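Local coordinates for protein laccase (Uncultured bacterium, PDB 4F7K) that probably oxidises phenolic and related substrates with molecular oxygen, which is reduced to water, as an extracellular multicopper oxidase of the laccase class, at residues E5-P10 / Q50-E55; T23-F28 / V111-Y116. All blocks are in the same frame, centred on the assembly; numbering follows the deposited sequence.

How the contacts relate
Contacts 1 and 2 lie side by side in the first cupredoxin-like part of the chain, their centres about 10 Å apart. Strand 4-13 pairs with strand 44-51 in contact 1 and, along its other edge, with strand 23-28 of contact 2. Gln9 N lies 2.7 Å from Gly27 O, a probable hydrogen bond between the two contacts. The ring of Phe28 bridges them as well: its CD1 is 3.5 Å from Leu6 CG, while its other side meets residues 111-116. Glu55 OE1 also packs on Val111 CG2 at 3.6 Å. Contact 1 is thus pairing within a sheet, and contact 2 packs a loop against that sheet's edge strand.

Contact 1: residues E5-P10 / Q50-E55; sequences ELVAQP and QNQIGE
Parallel pairing of strands 4-13 and 44-51, in a sheet of the first cupredoxin-like part, brings residues 5-10 against residues 50-55. Three backbone hydrogen bonds join them. Gln50 N gives to Leu6 O at 2.9 Å. Ala8 N gives to Gln50 O, and Gln52 N to Ala8 O at 2.8 Å. Ala8 is therefore held through both its N and its O. Val7 pairs with Gln50, and their side chains share one face of the sheet. With CG1 anti to the backbone N (chi1 -167°), that methyl of Val7 rests on the chain of Gln52, 3.4 Å from its CD, while CG2 lies by CB of Gln50. The carboxylate of Glu5 crosses the end of the Gln50 side chain. In this Greek-key sandwich, strand 44-51 ends at Asn51 and the chain turns. Asn51 OD1 accepts from Ile53 N at 3.0 Å, an Asx turn. Its ND2 gives to Glu55 O at 2.7 Å, with that oxygen in the amide plane, and also to Val81 O. These bonds fix the rotation of a buried amide. The turn carries Ile53 back to strand 4-13, where its CG2 packs on CB of Ala8 at 3.7 Å. Ile53 also touches Leu26 of strand 23-28.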
loop_
_atom_site.group_PDB
_atom_site.type_symbol
_atom_site.label_atom_id
_atom_site.label_comp_id
_atom_site.label_asym_id
_atom_site.label_seq_id
_atom_site.Cartn_x
_atom_site.Cartn_y
_atom_site.Cartn_z
ATOM N N GLU A 5 13.075 16.911 4.028
ATOM C CA GLU A 5 11.802 17.605 4.231
ATOM C C GLU A 5 10.694 16.990 3.384
ATOM O O GLU A 5 10.881 16.720 2.196
ATOM C CB GLU A 5 11.909 19.108 4.019
ATOM C CG GLU A 5 12.244 19.868 5.304
ATOM C CD GLU A 5 11.925 21.374 5.223
ATOM O OE1 GLU A 5 11.253 21.826 4.252
ATOM O OE2 GLU A 5 12.348 22.114 6.147
ATOM N N LEU A 6 9.560 16.740 4.025
ATOM C CA LEU A 6 8.393 16.187 3.367
ATOM C C LEU A 6 7.251 17.179 3.563
ATOM O O LEU A 6 6.651 17.250 4.651
ATOM C CB LEU A 6 8.035 14.829 3.958
ATOM C CG LEU A 6 6.880 14.066 3.333
ATOM C CD1 LEU A 6 7.146 13.681 1.845
ATOM C CD2 LEU A 6 6.590 12.838 4.165
ATOM N N VAL A 7 6.989 17.982 2.529
ATOM C CA VAL A 7 6.066 19.089 2.681
ATOM C C VAL A 7 4.734 18.746 2.066
ATOM O O VAL A 7 4.655 18.586 0.859
ATOM C CB VAL A 7 6.597 20.407 2.059
ATOM C CG1 VAL A 7 5.741 21.579 2.534
ATOM C CG2 VAL A 7 8.106 20.649 2.439
ATOM N N ALA A 8 3.709 18.594 2.900
ATOM C CA ALA A 8 2.337 18.433 2.412
ATOM C C ALA A 8 1.861 19.822 1.913
ATOM O O ALA A 8 1.881 20.794 2.678
ATOM C CB ALA A 8 1.423 17.856 3.523
ATOM N N GLN A 9 1.544 19.942 0.623
ATOM C CA GLN A 9 1.176 21.252 0.045
ATOM C C GLN A 9 0.252 21.159 -1.174
ATOM O O GLN A 9 0.121 20.098 -1.764
ATOM C CB GLN A 9 2.437 22.047 -0.358
ATOM C CG GLN A 9 3.358 21.190 -1.271
ATOM C CD GLN A 9 4.687 21.796 -1.510
ATOM O OE1 GLN A 9 5.011 22.887 -0.992
ATOM N NE2 GLN A 9 5.477 21.123 -2.305
ATOM N N PRO A 10 -0.356 22.305 -1.588
ATOM C CA PRO A 10 -1.085 22.259 -2.865
ATOM C C PRO A 10 -0.119 21.981 -4.016
ATOM O O PRO A 10 0.983 22.503 -4.044
ATOM C CB PRO A 10 -1.677 23.664 -3.014
ATOM C CG PRO A 10 -1.711 24.216 -1.538
ATOM C CD PRO A 10 -0.460 23.603 -0.901
ATOM N N GLN A 50 6.330 18.770 7.127
ATOM C CA GLN A 50 5.907 20.169 7.174
ATOM C C GLN A 50 4.480 20.315 6.623
ATOM O O GLN A 50 4.225 19.966 5.482
ATOM C CB GLN A 50 6.831 21.035 6.324
ATOM C CG GLN A 50 8.267 21.033 6.741
ATOM C CD GLN A 50 8.605 22.278 7.495
ATOM O OE1 GLN A 50 7.716 22.953 8.061
ATOM N NE2 GLN A 50 9.885 22.620 7.504
ATOM N N ASN A 51 3.582 20.859 7.434
ATOM C CA ASN A 51 2.164 20.989 7.071
ATOM C C ASN A 51 1.847 22.325 6.373
ATOM O O ASN A 51 1.708 23.365 7.037
ATOM C CB ASN A 51 1.319 20.802 8.334
ATOM C CG ASN A 51 -0.175 20.821 8.067
ATOM O OD1 ASN A 51 -0.641 21.275 7.017
ATOM N ND2 ASN A 51 -0.947 20.356 9.050
ATOM N N GLN A 52 1.766 22.308 5.040
ATOM C CA GLN A 52 1.329 23.504 4.279
ATOM C C GLN A 52 -0.042 23.295 3.619
ATOM O O GLN A 52 -0.273 23.754 2.501
ATOM C CB GLN A 52 2.345 23.919 3.199
ATOM C CG GLN A 52 3.753 24.203 3.726
ATOM C CD GLN A 52 4.691 24.775 2.660
ATOM O OE1 GLN A 52 4.427 24.695 1.449
ATOM N NE2 GLN A 52 5.795 25.350 3.106
ATOM N N ILE A 53 -0.952 22.603 4.294
ATOM C CA ILE A 53 -2.230 22.307 3.657
ATOM C C ILE A 53 -3.416 22.996 4.312
ATOM O O ILE A 53 -4.559 22.818 3.860
ATOM C CB ILE A 53 -2.517 20.777 3.518
ATOM C CG1 ILE A 53 -2.782 20.141 4.887
ATOM C CG2 ILE A 53 -1.411 20.082 2.701
ATOM C CD1 ILE A 53 -3.229 18.696 4.837
ATOM N N GLY A 54 -3.152 23.770 5.365
ATOM C CA GLY A 54 -4.175 24.620 5.951
ATOM C C GLY A 54 -5.047 23.914 6.974
ATOM O O GLY A 54 -5.950 24.532 7.529
ATOM N N GLU A 55 -4.777 22.634 7.246
ATOM C CA GLU A 55 -5.556 21.904 8.244
ATOM C C GLU A 55 -4.688 20.877 8.970
ATOM O O GLU A 55 -3.607 20.595 8.520
ATOM C CB GLU A 55 -6.819 21.266 7.611
ATOM C CG GLU A 55 -6.549 20.367 6.451
ATOM C CD GLU A 55 -7.801 19.925 5.717
ATOM O OE1 GLU A 55 -8.065 18.700 5.698
ATOM O OE2 GLU A 55 -8.521 20.787 5.145
#

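Contact 2: residues T23-F28 / V111-Y116; sequences TPMLGF and VAKGLY
The ring of Phe28 carries CD2 of Leu115 over one face, in a CH-pi contact 4.2 Å from the ring centroid and 16° off its normal. Leu6 of strand 4-13 lies on the side of the opposite face, by the rim near CD1. At the edge, near the ring plane, lies Tyr116 N, 3.5 Å from CE2. Tyr101 meets the same ring edge-to-face, and Ala8 also touches Phe28. An alanine in place of Phe28 is likely to leave a gap beside Leu115 and deprive its CD2 methyl of the aromatic face it rests on. CG of Leu115 packs on CB of Leu26 at 3.8 Å. With CG anti to its carbonyl carbon (chi1 -52°), Leu26 lays CD1 against Val111 O and Val111 CB. In the cupredoxin-like fold, residues 111-116 are the last part of the link from strand 97-103 and run into strand 116-122. They cover the edge strand 23-28. Leu115 is the centre of an inverse gamma turn here. No direct hydrogen bond joins the two segments. Instead a water gives to Val111 O at 2.6 Å and accepts from Leu26 N and from Gly114 N. Gly114 CA sits 3.1 Å from Leu26 O, a CA-H...O contact. Met25 bends at chi3 (-63°) and sets CE against Gly114 N and, at 3.6 Å, against CG of Lys113. Lys113 NZ gives a hydrogen bond to Asp139 O, and its charge lies by Trp140 in a cation-pi contact.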
loop_
_atom_site.group_PDB
_atom_site.type_symbol
_atom_site.label_atom_id
_atom_site.label_comp_id
_atom_site.label_asym_id
_atom_site.label_seq_id
_atom_site.Cartn_x
_atom_site.Cartn_y
_atom_site.Cartn_z
ATOM N N THR A 23 -4.594 18.532 -12.864
ATOM C CA THR A 23 -5.562 18.471 -11.779
ATOM C C THR A 23 -4.938 19.059 -10.504
ATOM O O THR A 23 -3.902 18.588 -10.058
ATOM C CB THR A 23 -5.980 16.993 -11.501
ATOM O OG1 THR A 23 -6.586 16.422 -12.678
ATOM C CG2 THR A 23 -6.974 16.893 -10.324
ATOM N N PRO A 24 -5.591 20.063 -9.900
ATOM C CA PRO A 24 -5.131 20.651 -8.643
ATOM C C PRO A 24 -5.465 19.752 -7.486
ATOM O O PRO A 24 -6.545 19.171 -7.470
ATOM C CB PRO A 24 -5.909 21.988 -8.557
ATOM C CG PRO A 24 -7.072 21.836 -9.533
ATOM C CD PRO A 24 -6.618 20.886 -10.578
ATOM N N MET A 25 -4.499 19.533 -6.587
ATOM C CA MET A 25 -4.774 18.746 -5.402
ATOM C C MET A 25 -3.744 18.979 -4.307
ATOM O O MET A 25 -2.935 19.899 -4.422
ATOM C CB MET A 25 -4.878 17.256 -5.746
ATOM C CG MET A 25 -3.754 16.661 -6.556
ATOM S SD MET A 25 -4.537 15.274 -7.476
ATOM C CE MET A 25 -5.080 14.181 -6.183
ATOM N N LEU A 26 -3.776 18.148 -3.263
ATOM C CA LEU A 26 -2.709 18.175 -2.227
ATOM C C LEU A 26 -1.703 17.111 -2.526
ATOM O O LEU A 26 -2.068 16.031 -2.934
ATOM C CB LEU A 26 -3.272 18.070 -0.781
ATOM C CG LEU A 26 -4.390 19.058 -0.389
ATOM C CD1 LEU A 26 -4.904 18.746 1.018
ATOM C CD2 LEU A 26 -3.986 20.564 -0.500
ATOM N N GLY A 27 -0.421 17.410 -2.355
ATOM C CA GLY A 27 0.610 16.406 -2.507
ATOM C C GLY A 27 1.804 16.732 -1.643
ATOM O O GLY A 27 1.719 17.550 -0.710
ATOM N N PHE A 28 2.947 16.150 -1.992
ATOM C CA PHE A 28 4.144 16.285 -1.199
ATOM C C PHE A 28 5.229 16.744 -2.124
ATOM O O PHE A 28 5.441 16.129 -3.170
ATOM C CB PHE A 28 4.591 14.911 -0.624
ATOM C CG PHE A 28 3.784 14.433 0.538
ATOM C CD1 PHE A 28 3.897 15.033 1.782
ATOM C CD2 PHE A 28 2.905 13.380 0.384
ATOM C CE1 PHE A 28 3.122 14.549 2.874
ATOM C CE2 PHE A 28 2.145 12.914 1.438
ATOM C CZ PHE A 28 2.270 13.478 2.682
ATOM N N VAL A 111 -9.994 15.683 0.309
ATOM C CA VAL A 111 -8.866 16.610 0.060
ATOM C C VAL A 111 -7.498 15.949 0.136
ATOM O O VAL A 111 -6.560 16.396 -0.533
ATOM C CB VAL A 111 -8.766 17.824 1.059
ATOM C CG1 VAL A 111 -9.529 19.007 0.561
ATOM C CG2 VAL A 111 -9.100 17.429 2.538
ATOM N N ALA A 112 -7.381 14.906 0.959
ATOM C CA ALA A 112 -6.104 14.204 1.137
ATOM C C ALA A 112 -5.810 13.201 -0.002
ATOM O O ALA A 112 -4.835 12.404 0.060
ATOM C CB ALA A 112 -6.095 13.509 2.499
ATOM N N LYS A 113 -6.644 13.217 -1.042
ATOM C CA LYS A 113 -6.492 12.211 -2.110
ATOM C C LYS A 113 -5.022 12.054 -2.599
ATOM O O LYS A 113 -4.513 10.934 -2.755
ATOM C CB LYS A 113 -7.400 12.587 -3.279
ATOM C CG LYS A 113 -7.208 11.752 -4.511
ATOM C CD LYS A 113 -7.855 10.414 -4.390
ATOM C CE LYS A 113 -8.476 10.072 -5.768
ATOM N NZ LYS A 113 -8.814 8.621 -5.949
ATOM N N GLY A 114 -4.339 13.174 -2.805
ATOM C CA GLY A 114 -2.995 13.152 -3.382
ATOM C C GLY A 114 -1.860 12.957 -2.399
ATOM O O GLY A 114 -0.680 12.921 -2.793
ATOM N N LEU A 115 -2.205 12.854 -1.119
ATOM C CA LEU A 115 -1.208 12.919 -0.036
ATOM C C LEU A 115 -0.716 11.509 0.257
ATOM O O LEU A 115 -1.070 10.916 1.247
ATOM C CB LEU A 115 -1.797 13.547 1.242
ATOM C CG LEU A 115 -2.031 15.071 1.250
ATOM C CD1 LEU A 115 -2.712 15.535 2.506
ATOM C CD2 LEU A 115 -0.708 15.814 1.078
ATOM N N TYR A 116 0.074 10.965 -0.656
ATOM C CA TYR A 116 0.666 9.680 -0.454
ATOM C C TYR A 116 1.893 9.577 -1.356
ATOM O O TYR A 116 2.099 10.431 -2.260
ATOM C CB TYR A 116 -0.305 8.571 -0.835
ATOM C CG TYR A 116 -0.571 8.518 -2.322
ATOM C CD1 TYR A 116 0.146 7.667 -3.158
ATOM C CD2 TYR A 116 -1.540 9.356 -2.892
ATOM C CE1 TYR A 116 -0.138 7.616 -4.521
ATOM C CE2 TYR A 116 -1.801 9.348 -4.240
ATOM C CZ TYR A 116 -1.134 8.455 -5.037
ATOM O OH TYR A 116 -1.446 8.443 -6.363
HETATM O O HOH W 1 -5.439 15.758 -2.805
#